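Local coordinates for periplasmic cell division protein (SufI) (Aquifex aeolicus, PDB 6SYY), which is a multicopper oxidase that binds four copper ions and probably couples the oxidation of its substrate to the reduction of dioxygen, at residues L49-Y54 with L194-I199; F55-G60 with Q101-D106; V94-K99 with I179-D184; G278-L283 with G298-I303; S383-I388 with L475-T480. All coordinates share one frame; numbering follows the deposited sequence.

How the contacts relate
Contacts 1, 2 and 3 lie in and beside the sheet that holds strand 94-98: Gly-53 and Phe-55 bond to Val-94 of that strand, and Phe-57 packs on Ile-95 and Leu-97. Contacts 2 and 3 have centres about 11 Å apart. Contact 3 reaches contacts 4 and 5 through Asp-184, which touches Leu-283 and Ser-383. Contact 5, at the surface, adjoins the buried contact 4, centres about 10 Å apart, through the salt bridge of Lys-478 with Glu-280. Contact 4 lies nearest the active site, with the nearest atom of Gly-298 about 5 Å from a bound copper ion; the side chain of Phe-103 in contact 2 is about 14 Å from one.

Contact 1 of 5, residues L49-Y54 with L194-I199; sequences LNIPGY and LEYGVI
Tyr-196 reaches out of the loop 194-199 and ends on the backbone of the loop 49-54, where its OH donates a hydrogen bond to Pro-52 O. That acceptor lies at the ring edge, in the plane of the phenol. The modelled separation of Tyr-196 OH and Pro-52 O, 2.4 Å, is unusually short, so the exact length is doubtful. With CG opposite the backbone N (chi1 173°), the ring is thrown away from its own loop and into the other. The packing is close around the hydroxyl. Methyl CG2 of Ile-51 approaches Tyr-196 OH to 3.7 Å as the two side chains run past each other in opposite senses. The Pro-52 side chain crosses that of the tyrosine at about a right angle and brings its CD to 3.7 Å from Tyr-196 OH. Ile-51 CG2 also stands 4.0 Å from Gly-197 CA. The other side is looser and faces solvent: Tyr-54 is exposed, and its CD1 comes only to 4.0 Å from Tyr-196 CE2. Their planes are 66° apart, an oblique pairing with centroids 5.8 Å apart. The first loop leads from strand 47-48 to strand 54-56, the second from helix 183-192 to strand 200-208. Pro-202 of strand 200-208 and Val-94 of strand 94-98 each touch both Pro-52 and Tyr-196, placing the contact where strands of two different sheets approach each other.

Contact 2 of 5, residues F55-G60 with Q101-D106; sequences FLFPDG and QTFSAD
Gln-101 spends both N-H groups of its side-chain amide on backbone carbonyls. NE2 donates to Phe-57 O at 3.1 Å and, almost straight (172°), to Thr-102 O at 3.2 Å; both acceptors lie close to the amide plane, while OE1 takes the backbone N-H of Arg-98. Thr-102 O is gripped twice, since Gly-60 N reaches it at 3.0 Å from the opposite face of the carbonyl. Thr-102 N gives its hydrogen to Asp-59 OD1, though the modelled 2.5 Å from Thr-102 N to Asp-59 OD1 is doubtfully short. A water bridges the segments, donating to Pro-58 O and accepting from Ser-104 N. Beside this polar network Phe-57 and Phe-103 form an offset stack, centroids 4.6 Å apart and planes at 24°, with Phe-103 CE2 over the centre of the Phe-57 ring. A leucine in place of Gln-101 would probably leave Phe-57 O and the backbone N-H of Arg-98 without these partners and Thr-102 O with one grip fewer. The two runs lie at nearly a right angle, and one direct backbone bond joins them; side-chain amide, carboxylate and water supply the other polar links.

Contact 3 of 5, residues V94-K99 with I179-D184; sequences VIFLRK and IIEDED
Phe-96 and Ile-179 lie side by side and point the same way from neighbouring parallel strands. Ile-179 CB sits over one face of the Phe-96 ring, 4.1 Å from its centroid and 22° off the ring normal, a CH-pi contact. The two branches of the isoleucine straddle this position: CG2 meets Phe-96 CE2 at 3.5 Å, and CD1 meets Phe-96 CZ at 3.6 Å. Glu-181, next on this face, brings its carboxylate carbon to the ring edge. On the opposite face Leu-97 CB touches Ile-180 CG1 at 4.1 Å. The strands are held together by four backbone hydrogen bonds, from Ile-179 N to Ile-95 O, Leu-97 N to Ile-179 O, Glu-181 N to Leu-97 O and Lys-99 N to Glu-181 O. Farther along, Arg-98 bends at its second torsion (chi2 75°), which lays one face of the guanidinium over the backbone around Glu-181 and Asp-182, with NH2 3.4 Å from Asp-182 C; the same NH2 forms a salt bridge with Asp-186. A leucine in place of Arg-98 would probably uncover that backbone and leave Asp-186 without its charged mate. Lys-99, fully extended, works through water: NZ donates at 2.8 Å to a molecule that in turn donates to Asp-182 OD2. Asp-182 caps helix 183-192, its OD1 accepting from Glu-185 N and Ser-153 OG and, weakly, from Asp-184 N. The parallel pairing thus passes from apolar contact to ionic chemistry just where strand 176-181 gives way to helix, and the two cationic side chains probably help balance the acidic start of that helix.

Contact 4 of 5, residues G278-L283 with G298-I303; sequences GVEGGL and GERIDI
Gly-278 and Asp-302 form an antiparallel, hydrogen-bonded pair where strand 270-279 runs beside strand 300-306, in a buried part of the plastocyanin-like region close to the copper cluster. Gly-278 N donates to Asp-302 O at 3.2 Å and Asp-302 N to Gly-278 O at 2.9 Å. A side chain on Gly-278 would crowd Asp-302 CB and the carbonyl of Gly-282. The pairing then breaks off, because Val-279 to Gly-282 make a type I turn into strand 282-290. Apolar contact is slight, Val-279 CG1 lying 4.1 Å from Ile-301 CD1. Glu-280, bent at its second torsion (chi2 89°), sets its CB over one face of the Arg-300 guanidinium, 3.4 Å from CZ, so that carbon and not carboxylate meets that charge. Glu-280 OE2 turns instead to Arg-300 N, a weak bond at 3.4 Å, and to a salt bridge with Lys-478. The guanidinium is spread over other partners: NH1 donates to Gly-298 O at 3.2 Å and pairs with Asp-479, while NE bonds Thr-155 O. Asp-302 has its own salt bridge to Arg-249, and a water links its OD1, weakly, with Val-279 O. Glu-280 OE2 and Glu-299 OE2 are 4.4 Å apart, a closeness that their shared partner Lys-478 probably offsets. The buried charges are therefore matched in a network: Asp-479, which bonds the copper ligand His-120, is a second-shell residue, and Arg-300, whose side chain also comes within about 3 Å of that of His-120 at the nearest atoms, probably helps to hold Asp-479 in place.

Contact 5 of 5, residues S383-I388 with L475-T480; sequences SEVTPI and LGWKDT
The backbones come nearest at Val-385 and Gly-476, whose CA atoms are 6.4 Å apart, too far for strand pairing; both form loops here. Gly-476 has a positive phi (71°), readily adopted by glycine, at the point where the chain leads into Trp-477, whose indole spans most of the contact. The side chains of the other segment meet the indole obliquely at successive places. Val-385, sliding past it in the opposite direction, sets CG1 3.6 Å from Trp-477 NE1. This branch stands opposite the backbone N (chi1 -177°), which also turns it toward Gly-476. At the far end of the indole, Ile-388 CD1 touches Trp-477 CZ3 at 3.7 Å and CG1 comes to 3.8 Å from CH2. Between them the carbonyl oxygen of Thr-386 lies 3.6 Å from Trp-477 CZ2 and accepts a hydrogen bond from Gln-461 NE2. The indole N-H is satisfied by a water in the ring plane, 2.9 Å from Trp-477 NE1. That water donates to Glu-384 O at 2.8 Å and accepts from Thr-386 N, so one molecule ties the tryptophan to the backbone on both sides of Val-385. The contact, at the surface, is thus partly apolar and partly water-mediated. The segment 383-388 belongs to the connection from strand 361-370 to strand 394-402, and the segment 475-480 to that from strand 461-465 to strand 480-483. Gln-461 at the start of strand 461-465 touches both Val-385 and Trp-477, as does Arg-152 from another loop, and Trp-477 is bonded through its backbone to Gly-281 in the turn between strands 270-279 and 282-290.

Contact 1 of 5, residues L49-Y54 with L194-I199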
# COMPACT_ATOMS: atom_id res chain seq x y z
N LEU A 49 20.02 -6.86 0.66
CA LEU A 49 18.74 -6.25 0.34
C LEU A 49 18.89 -5.26 -0.81
O LEU A 49 19.70 -4.34 -0.74
CB LEU A 49 18.16 -5.55 1.57
CG LEU A 49 16.89 -4.76 1.25
CD1 LEU A 49 15.74 -5.71 0.98
CD2 LEU A 49 16.53 -3.79 2.36
N ASN A 50 18.10 -5.46 -1.86
CA ASN A 50 18.07 -4.51 -2.95
C ASN A 50 17.38 -3.23 -2.50
O ASN A 50 16.33 -3.28 -1.85
CB ASN A 50 17.35 -5.11 -4.16
CG ASN A 50 17.08 -4.10 -5.25
OD1 ASN A 50 18.01 -3.55 -5.84
ND2 ASN A 50 15.81 -3.87 -5.55
N ILE A 51 17.99 -2.09 -2.80
CA ILE A 51 17.40 -0.78 -2.56
C ILE A 51 16.99 -0.22 -3.91
O ILE A 51 17.85 -0.01 -4.78
CB ILE A 51 18.37 0.18 -1.85
CG1 ILE A 51 18.73 -0.35 -0.45
CG2 ILE A 51 17.76 1.57 -1.75
CD1 ILE A 51 17.54 -0.57 0.44
N PRO A 52 15.70 0.03 -4.15
CA PRO A 52 15.28 0.51 -5.48
C PRO A 52 15.91 1.85 -5.81
O PRO A 52 16.29 2.62 -4.92
CB PRO A 52 13.76 0.62 -5.35
CG PRO A 52 13.39 -0.22 -4.17
CD PRO A 52 14.56 -0.13 -3.24
N GLY A 53 16.05 2.11 -7.10
CA GLY A 53 16.41 3.44 -7.54
C GLY A 53 15.31 4.43 -7.21
O GLY A 53 14.19 4.08 -6.86
N TYR A 54 15.65 5.71 -7.31
CA TYR A 54 14.68 6.75 -7.05
C TYR A 54 14.60 7.69 -8.25
O TYR A 54 15.53 7.81 -9.04
CB TYR A 54 15.02 7.54 -5.78
CG TYR A 54 16.28 8.37 -5.85
CD1 TYR A 54 17.52 7.81 -5.60
CD2 TYR A 54 16.22 9.73 -6.15
CE1 TYR A 54 18.67 8.57 -5.66
CE2 TYR A 54 17.36 10.49 -6.21
CZ TYR A 54 18.59 9.91 -5.96
OH TYR A 54 19.73 10.67 -6.02
N LEU A 194 17.90 11.76 8.24
CA LEU A 194 17.44 10.72 7.33
C LEU A 194 17.93 10.98 5.92
O LEU A 194 18.09 12.13 5.49
CB LEU A 194 15.91 10.63 7.34
CG LEU A 194 15.25 10.30 8.69
CD1 LEU A 194 13.73 10.21 8.55
CD2 LEU A 194 15.83 9.02 9.29
N GLU A 195 18.19 9.90 5.19
CA GLU A 195 18.59 9.96 3.79
C GLU A 195 18.14 8.68 3.12
O GLU A 195 18.40 7.59 3.63
CB GLU A 195 20.11 10.14 3.65
CG GLU A 195 20.59 10.10 2.21
CD GLU A 195 22.07 10.38 2.07
OE1 GLU A 195 22.71 10.77 3.08
OE2 GLU A 195 22.60 10.21 0.95
N TYR A 196 17.44 8.82 1.99
CA TYR A 196 16.96 7.65 1.27
C TYR A 196 18.12 6.72 0.92
O TYR A 196 19.19 7.17 0.51
CB TYR A 196 16.23 8.07 -0.02
CG TYR A 196 15.87 6.87 -0.86
CD1 TYR A 196 14.76 6.09 -0.56
CD2 TYR A 196 16.66 6.49 -1.94
CE1 TYR A 196 14.44 4.98 -1.31
CE2 TYR A 196 16.34 5.38 -2.70
CZ TYR A 196 15.23 4.63 -2.38
OH TYR A 196 14.90 3.53 -3.13
N GLY A 197 17.90 5.42 1.11
CA GLY A 197 18.92 4.43 0.85
C GLY A 197 20.00 4.32 1.91
O GLY A 197 20.79 3.36 1.86
N VAL A 198 20.08 5.25 2.85
CA VAL A 198 21.07 5.16 3.92
C VAL A 198 20.39 4.67 5.19
O VAL A 198 20.59 3.52 5.60
CB VAL A 198 21.78 6.52 4.14
CG1 VAL A 198 22.82 6.40 5.25
CG2 VAL A 198 22.42 6.99 2.86
N ILE A 199 19.59 5.53 5.82
CA ILE A 199 18.80 5.13 6.98
C ILE A 199 17.30 5.33 6.77
O ILE A 199 16.52 5.11 7.70
CB ILE A 199 19.25 5.87 8.26
CG1 ILE A 199 19.05 7.38 8.12
CG2 ILE A 199 20.72 5.54 8.57
CD1 ILE A 199 19.40 8.16 9.38

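Contact 2 of 5, residues F55-G60 with Q101-D106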
# COMPACT_ATOMS: atom_id res chain seq x y z
N PHE A 55 13.45 8.34 -8.37
CA PHE A 55 13.21 9.27 -9.47
C PHE A 55 12.54 10.51 -8.90
O PHE A 55 11.47 10.41 -8.29
CB PHE A 55 12.36 8.64 -10.57
CG PHE A 55 12.06 9.56 -11.70
CD1 PHE A 55 13.06 9.95 -12.57
CD2 PHE A 55 10.78 10.05 -11.90
CE1 PHE A 55 12.79 10.80 -13.62
CE2 PHE A 55 10.50 10.90 -12.94
CZ PHE A 55 11.50 11.28 -13.80
N LEU A 56 13.17 11.66 -9.10
CA LEU A 56 12.60 12.93 -8.67
C LEU A 56 11.62 13.38 -9.74
O LEU A 56 12.01 13.92 -10.78
CB LEU A 56 13.71 13.95 -8.45
CG LEU A 56 14.87 13.42 -7.60
CD1 LEU A 56 15.96 14.46 -7.47
CD2 LEU A 56 14.38 12.99 -6.23
N PHE A 57 10.34 13.15 -9.50
CA PHE A 57 9.31 13.46 -10.48
C PHE A 57 9.23 14.97 -10.67
O PHE A 57 8.93 15.69 -9.70
CB PHE A 57 7.98 12.90 -10.03
CG PHE A 57 7.12 12.39 -11.15
CD1 PHE A 57 7.11 11.04 -11.47
CD2 PHE A 57 6.31 13.25 -11.87
CE1 PHE A 57 6.31 10.56 -12.50
CE2 PHE A 57 5.51 12.78 -12.91
CZ PHE A 57 5.51 11.44 -13.22
N PRO A 58 9.50 15.50 -11.86
CA PRO A 58 9.53 16.95 -12.04
C PRO A 58 8.15 17.57 -11.91
O PRO A 58 7.12 16.91 -12.05
CB PRO A 58 10.07 17.12 -13.46
CG PRO A 58 9.64 15.88 -14.16
CD PRO A 58 9.73 14.78 -13.13
N ASP A 59 8.14 18.87 -11.64
CA ASP A 59 6.92 19.63 -11.39
C ASP A 59 6.34 20.11 -12.72
O ASP A 59 6.93 20.96 -13.39
CB ASP A 59 7.20 20.79 -10.44
CG ASP A 59 5.96 21.59 -10.11
OD1 ASP A 59 4.85 21.15 -10.47
OD2 ASP A 59 6.10 22.67 -9.49
N GLY A 60 5.19 19.55 -13.10
CA GLY A 60 4.52 20.00 -14.31
C GLY A 60 5.20 19.65 -15.61
O GLY A 60 4.91 20.27 -16.63
N GLN A 101 3.27 20.27 -5.86
CA GLN A 101 3.75 20.25 -7.23
C GLN A 101 2.67 19.73 -8.18
O GLN A 101 1.69 19.09 -7.78
CB GLN A 101 5.00 19.39 -7.35
CG GLN A 101 4.72 17.91 -7.47
CD GLN A 101 5.94 17.11 -7.83
OE1 GLN A 101 6.76 16.79 -6.97
NE2 GLN A 101 6.08 16.78 -9.11
N THR A 102 2.87 20.01 -9.47
CA THR A 102 2.02 19.45 -10.51
C THR A 102 2.58 18.10 -10.94
O THR A 102 3.79 17.90 -11.02
CB THR A 102 1.94 20.39 -11.71
OG1 THR A 102 1.31 21.62 -11.31
CG2 THR A 102 1.12 19.77 -12.84
N PHE A 103 1.67 17.15 -11.18
CA PHE A 103 1.98 15.77 -11.52
C PHE A 103 1.47 15.52 -12.94
O PHE A 103 0.25 15.43 -13.15
CB PHE A 103 1.34 14.83 -10.50
CG PHE A 103 1.65 13.37 -10.69
CD1 PHE A 103 0.74 12.53 -11.30
CD2 PHE A 103 2.85 12.84 -10.24
CE1 PHE A 103 1.02 11.18 -11.47
CE2 PHE A 103 3.13 11.50 -10.41
CZ PHE A 103 2.22 10.67 -11.03
N SER A 104 2.38 15.41 -13.90
CA SER A 104 2.06 15.26 -15.32
C SER A 104 2.58 13.92 -15.82
O SER A 104 3.73 13.83 -16.27
CB SER A 104 2.65 16.42 -16.13
OG SER A 104 2.32 17.67 -15.57
N ALA A 105 1.75 12.88 -15.77
CA ALA A 105 2.18 11.53 -16.10
C ALA A 105 1.46 10.99 -17.32
O ALA A 105 0.26 11.22 -17.50
CB ALA A 105 1.96 10.57 -14.92
N ASP A 106 2.20 10.28 -18.17
CA ASP A 106 1.65 9.50 -19.27
C ASP A 106 1.99 8.04 -19.03
O ASP A 106 3.17 7.70 -18.86
CB ASP A 106 2.20 9.95 -20.63
CG ASP A 106 2.15 11.44 -20.83
OD1 ASP A 106 3.23 12.06 -20.96
OD2 ASP A 106 1.03 11.99 -20.83
O HOH W 1 5.27 16.23 -13.79

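Contact 3 of 5, residues V94-K99 with I179-D184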
# COMPACT_ATOMS: atom_id res chain seq x y z
N VAL A 94 11.53 4.23 -6.79
CA VAL A 94 10.78 5.00 -5.81
C VAL A 94 10.58 6.39 -6.38
O VAL A 94 11.55 7.11 -6.65
CB VAL A 94 11.51 5.04 -4.46
CG1 VAL A 94 10.82 6.02 -3.52
CG2 VAL A 94 11.53 3.66 -3.83
N ILE A 95 9.33 6.76 -6.60
CA ILE A 95 9.00 8.07 -7.14
C ILE A 95 8.93 9.06 -6.00
O ILE A 95 8.23 8.83 -5.00
CB ILE A 95 7.67 8.03 -7.92
CG1 ILE A 95 7.80 7.13 -9.15
CG2 ILE A 95 7.25 9.43 -8.30
CD1 ILE A 95 6.51 6.98 -9.94
N PHE A 96 9.64 10.17 -6.12
CA PHE A 96 9.60 11.23 -5.13
C PHE A 96 8.74 12.38 -5.64
O PHE A 96 8.83 12.77 -6.81
CB PHE A 96 11.01 11.72 -4.79
CG PHE A 96 11.68 10.93 -3.70
CD1 PHE A 96 12.34 9.75 -3.99
CD2 PHE A 96 11.64 11.36 -2.38
CE1 PHE A 96 12.95 9.01 -3.00
CE2 PHE A 96 12.26 10.63 -1.38
CZ PHE A 96 12.91 9.45 -1.69
N LEU A 97 7.90 12.91 -4.75
CA LEU A 97 7.05 14.05 -5.05
C LEU A 97 7.15 15.05 -3.92
O LEU A 97 7.40 14.69 -2.76
CB LEU A 97 5.58 13.64 -5.23
CG LEU A 97 5.23 12.78 -6.44
CD1 LEU A 97 3.78 12.33 -6.33
CD2 LEU A 97 5.44 13.56 -7.71
N ARG A 98 6.94 16.32 -4.25
CA ARG A 98 6.84 17.38 -3.27
C ARG A 98 5.40 17.85 -3.21
O ARG A 98 4.76 18.04 -4.25
CB ARG A 98 7.77 18.55 -3.61
CG ARG A 98 7.81 19.61 -2.55
CD ARG A 98 8.62 19.14 -1.37
NE ARG A 98 8.46 19.99 -0.21
CZ ARG A 98 9.20 19.90 0.89
NH1 ARG A 98 10.16 18.98 0.96
NH2 ARG A 98 8.99 20.71 1.91
N LYS A 99 4.87 18.01 -1.99
CA LYS A 99 3.49 18.43 -1.86
C LYS A 99 3.31 19.81 -2.47
O LYS A 99 4.09 20.73 -2.20
CB LYS A 99 3.06 18.45 -0.39
CG LYS A 99 1.60 18.78 -0.19
CD LYS A 99 1.25 18.85 1.29
CE LYS A 99 -0.21 19.21 1.49
NZ LYS A 99 -0.54 19.34 2.93
N ILE A 179 7.16 8.36 -2.49
CA ILE A 179 7.45 9.11 -1.27
C ILE A 179 7.12 10.57 -1.52
O ILE A 179 7.78 11.23 -2.34
CB ILE A 179 8.91 8.96 -0.81
CG1 ILE A 179 9.17 7.55 -0.29
CG2 ILE A 179 9.21 9.98 0.27
CD1 ILE A 179 10.61 7.33 0.12
N ILE A 180 6.12 11.09 -0.82
CA ILE A 180 5.77 12.50 -0.85
C ILE A 180 6.49 13.20 0.30
O ILE A 180 6.63 12.64 1.39
CB ILE A 180 4.25 12.70 -0.76
CG1 ILE A 180 3.56 12.12 -1.99
CG2 ILE A 180 3.91 14.18 -0.63
CD1 ILE A 180 2.06 12.32 -1.98
N GLU A 181 6.96 14.41 0.04
CA GLU A 181 7.63 15.21 1.04
C GLU A 181 6.88 16.52 1.24
O GLU A 181 6.39 17.12 0.28
CB GLU A 181 9.08 15.49 0.63
CG GLU A 181 9.94 14.23 0.56
CD GLU A 181 11.35 14.50 0.08
OE1 GLU A 181 11.50 15.13 -0.99
OE2 GLU A 181 12.30 14.10 0.78
N ASP A 182 6.77 16.93 2.50
CA ASP A 182 6.24 18.25 2.85
C ASP A 182 7.13 18.81 3.95
O ASP A 182 8.20 18.26 4.25
CB ASP A 182 4.76 18.18 3.24
CG ASP A 182 4.50 17.31 4.48
OD1 ASP A 182 5.42 17.06 5.29
OD2 ASP A 182 3.34 16.86 4.65
N GLU A 183 6.68 19.90 4.57
CA GLU A 183 7.49 20.54 5.60
C GLU A 183 7.66 19.65 6.83
O GLU A 183 8.72 19.68 7.47
CB GLU A 183 6.86 21.88 5.98
CG GLU A 183 7.72 22.75 6.89
CD GLU A 183 7.11 24.12 7.13
OE1 GLU A 183 6.03 24.39 6.57
OE2 GLU A 183 7.72 24.91 7.88
N ASP A 184 6.65 18.84 7.16
CA ASP A 184 6.78 17.94 8.31
C ASP A 184 7.86 16.89 8.07
O ASP A 184 8.64 16.58 8.97
CB ASP A 184 5.44 17.25 8.60
CG ASP A 184 4.47 18.15 9.32
OD1 ASP A 184 4.93 19.06 10.05
OD2 ASP A 184 3.25 17.95 9.15
O HOH W 2 1.27 18.42 4.87

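Contact 4 of 5, residues G278-L283 with G298-I303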
# COMPACT_ATOMS: atom_id res chain seq x y z
N GLY A 278 4.10 6.61 10.92
CA GLY A 278 3.24 7.01 9.82
C GLY A 278 2.46 5.84 9.28
O GLY A 278 2.83 4.67 9.46
N VAL A 279 1.35 6.17 8.62
CA VAL A 279 0.51 5.18 7.94
C VAL A 279 0.29 5.66 6.51
O VAL A 279 1.00 6.55 6.03
CB VAL A 279 -0.81 4.96 8.69
CG1 VAL A 279 -0.56 4.25 10.02
CG2 VAL A 279 -1.51 6.28 8.94
N GLU A 280 -0.71 5.08 5.83
CA GLU A 280 -0.89 5.36 4.41
C GLU A 280 -1.06 6.85 4.14
O GLU A 280 -0.52 7.37 3.15
CB GLU A 280 -2.10 4.59 3.87
CG GLU A 280 -2.05 3.10 4.10
CD GLU A 280 -2.66 2.72 5.43
OE1 GLU A 280 -3.88 2.93 5.60
OE2 GLU A 280 -1.91 2.23 6.30
N GLY A 281 -1.79 7.55 5.00
CA GLY A 281 -2.05 8.96 4.80
C GLY A 281 -1.07 9.88 5.49
O GLY A 281 -1.38 11.04 5.74
N GLY A 282 0.12 9.38 5.80
CA GLY A 282 1.18 10.22 6.30
C GLY A 282 1.49 10.02 7.77
O GLY A 282 1.17 8.98 8.37
N LEU A 283 2.11 11.04 8.36
CA LEU A 283 2.65 10.93 9.71
C LEU A 283 1.54 10.94 10.74
O LEU A 283 0.53 11.63 10.59
CB LEU A 283 3.62 12.07 9.98
CG LEU A 283 4.92 12.10 9.17
CD1 LEU A 283 5.53 13.50 9.16
CD2 LEU A 283 5.92 11.08 9.71
N GLY A 298 -1.93 -3.33 0.68
CA GLY A 298 -2.39 -1.97 0.52
C GLY A 298 -2.07 -1.04 1.68
O GLY A 298 -2.09 0.18 1.50
N GLU A 299 -1.77 -1.59 2.85
CA GLU A 299 -1.33 -0.76 3.96
C GLU A 299 0.14 -0.39 3.80
O GLU A 299 0.92 -1.11 3.16
CB GLU A 299 -1.53 -1.48 5.30
CG GLU A 299 -2.98 -1.55 5.76
CD GLU A 299 -3.11 -2.04 7.20
OE1 GLU A 299 -2.54 -3.11 7.52
OE2 GLU A 299 -3.76 -1.35 8.01
N ARG A 300 0.51 0.75 4.37
CA ARG A 300 1.90 1.17 4.48
C ARG A 300 2.13 1.68 5.89
O ARG A 300 1.38 2.53 6.37
CB ARG A 300 2.26 2.25 3.45
CG ARG A 300 2.31 1.76 2.00
CD ARG A 300 1.01 2.04 1.28
NE ARG A 300 0.73 3.48 1.24
CZ ARG A 300 -0.45 4.00 0.91
NH1 ARG A 300 -1.46 3.20 0.61
NH2 ARG A 300 -0.61 5.32 0.90
N ILE A 301 3.15 1.14 6.56
CA ILE A 301 3.49 1.52 7.93
C ILE A 301 4.92 2.05 7.92
O ILE A 301 5.84 1.33 7.52
CB ILE A 301 3.34 0.34 8.90
CG1 ILE A 301 2.00 -0.37 8.70
CG2 ILE A 301 3.48 0.81 10.35
CD1 ILE A 301 0.79 0.49 9.01
N ASP A 302 5.09 3.30 8.34
CA ASP A 302 6.41 3.87 8.55
C ASP A 302 6.82 3.66 10.01
O ASP A 302 6.08 4.04 10.92
CB ASP A 302 6.42 5.37 8.23
CG ASP A 302 6.34 5.65 6.74
OD1 ASP A 302 5.44 5.10 6.07
OD2 ASP A 302 7.16 6.45 6.25
N ILE A 303 7.98 3.05 10.21
CA ILE A 303 8.48 2.79 11.56
C ILE A 303 9.87 3.37 11.72
O ILE A 303 10.63 3.53 10.76
CB ILE A 303 8.50 1.28 11.90
CG1 ILE A 303 9.48 0.53 11.00
CG2 ILE A 303 7.08 0.70 11.84
CD1 ILE A 303 9.78 -0.89 11.45
O HOH W 3 3.73 7.19 5.30

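Contact 5 of 5, residues S383-I388 with L475-T480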
# COMPACT_ATOMS: atom_id res chain seq x y z
N SER A 383 3.49 15.56 13.49
CA SER A 383 2.62 16.31 12.58
C SER A 383 1.32 16.59 13.31
O SER A 383 1.12 16.19 14.46
CB SER A 383 2.36 15.53 11.29
OG SER A 383 1.55 14.40 11.56
N GLU A 384 0.42 17.28 12.61
CA GLU A 384 -0.93 17.53 13.10
C GLU A 384 -1.89 16.63 12.34
O GLU A 384 -1.98 16.70 11.11
CB GLU A 384 -1.31 19.00 12.93
CG GLU A 384 -0.46 19.95 13.74
CD GLU A 384 -0.53 19.68 15.23
OE1 GLU A 384 -1.62 19.28 15.71
OE2 GLU A 384 0.49 19.86 15.93
N VAL A 385 -2.57 15.76 13.07
CA VAL A 385 -3.66 14.96 12.53
C VAL A 385 -4.94 15.51 13.15
O VAL A 385 -5.23 15.27 14.32
CB VAL A 385 -3.49 13.47 12.83
CG1 VAL A 385 -4.61 12.67 12.18
CG2 VAL A 385 -2.13 12.98 12.36
N THR A 386 -5.69 16.27 12.36
CA THR A 386 -6.92 16.87 12.86
C THR A 386 -8.03 15.83 12.91
O THR A 386 -8.34 15.22 11.88
CB THR A 386 -7.34 18.03 11.97
OG1 THR A 386 -6.23 18.92 11.80
CG2 THR A 386 -8.49 18.79 12.60
N PRO A 387 -8.64 15.58 14.07
CA PRO A 387 -9.75 14.62 14.12
C PRO A 387 -10.94 15.12 13.33
O PRO A 387 -11.22 16.32 13.30
CB PRO A 387 -10.06 14.51 15.62
CG PRO A 387 -8.85 15.05 16.32
CD PRO A 387 -8.30 16.10 15.40
N ILE A 388 -11.64 14.20 12.68
CA ILE A 388 -12.82 14.55 11.91
C ILE A 388 -13.99 14.75 12.86
O ILE A 388 -14.24 13.93 13.75
CB ILE A 388 -13.14 13.45 10.88
CG1 ILE A 388 -11.97 13.30 9.90
CG2 ILE A 388 -14.43 13.76 10.14
CD1 ILE A 388 -12.14 12.16 8.92
N LEU A 475 -4.17 4.15 13.52
CA LEU A 475 -4.27 5.57 13.83
C LEU A 475 -3.98 6.42 12.60
O LEU A 475 -3.62 5.92 11.53
CB LEU A 475 -3.30 5.92 14.97
CG LEU A 475 -3.49 5.09 16.24
CD1 LEU A 475 -2.43 5.43 17.27
CD2 LEU A 475 -4.88 5.31 16.82
N GLY A 476 -4.14 7.73 12.77
CA GLY A 476 -3.81 8.66 11.71
C GLY A 476 -4.77 8.59 10.53
O GLY A 476 -5.89 8.09 10.61
N TRP A 477 -4.30 9.14 9.41
CA TRP A 477 -5.05 9.15 8.16
C TRP A 477 -4.77 7.85 7.42
O TRP A 477 -3.64 7.60 7.00
CB TRP A 477 -4.65 10.35 7.30
CG TRP A 477 -5.11 11.69 7.83
CD1 TRP A 477 -4.34 12.66 8.41
CD2 TRP A 477 -6.45 12.21 7.79
NE1 TRP A 477 -5.12 13.74 8.75
CE2 TRP A 477 -6.42 13.49 8.38
CE3 TRP A 477 -7.67 11.72 7.32
CZ2 TRP A 477 -7.56 14.29 8.51
CZ3 TRP A 477 -8.81 12.51 7.46
CH2 TRP A 477 -8.74 13.78 8.05
N LYS A 478 -5.79 7.01 7.28
CA LYS A 478 -5.66 5.72 6.63
C LYS A 478 -6.36 5.74 5.28
O LYS A 478 -7.21 6.59 5.02
CB LYS A 478 -6.26 4.62 7.51
CG LYS A 478 -5.64 4.52 8.90
CD LYS A 478 -4.34 3.74 8.86
CE LYS A 478 -4.60 2.28 8.55
NZ LYS A 478 -3.34 1.54 8.30
N ASP A 479 -5.99 4.79 4.41
CA ASP A 479 -6.81 4.50 3.23
C ASP A 479 -7.11 3.01 3.06
O ASP A 479 -7.85 2.66 2.14
CB ASP A 479 -6.18 5.07 1.94
CG ASP A 479 -4.84 4.44 1.60
OD1 ASP A 479 -4.72 3.19 1.57
OD2 ASP A 479 -3.90 5.21 1.31
N THR A 480 -6.58 2.14 3.92
CA THR A 480 -6.87 0.71 3.90
C THR A 480 -7.00 0.22 5.33
O THR A 480 -6.03 0.31 6.10
CB THR A 480 -5.77 -0.06 3.17
OG1 THR A 480 -5.56 0.49 1.86
CG2 THR A 480 -6.14 -1.53 3.04
O HOH W 4 -4.32 16.46 9.51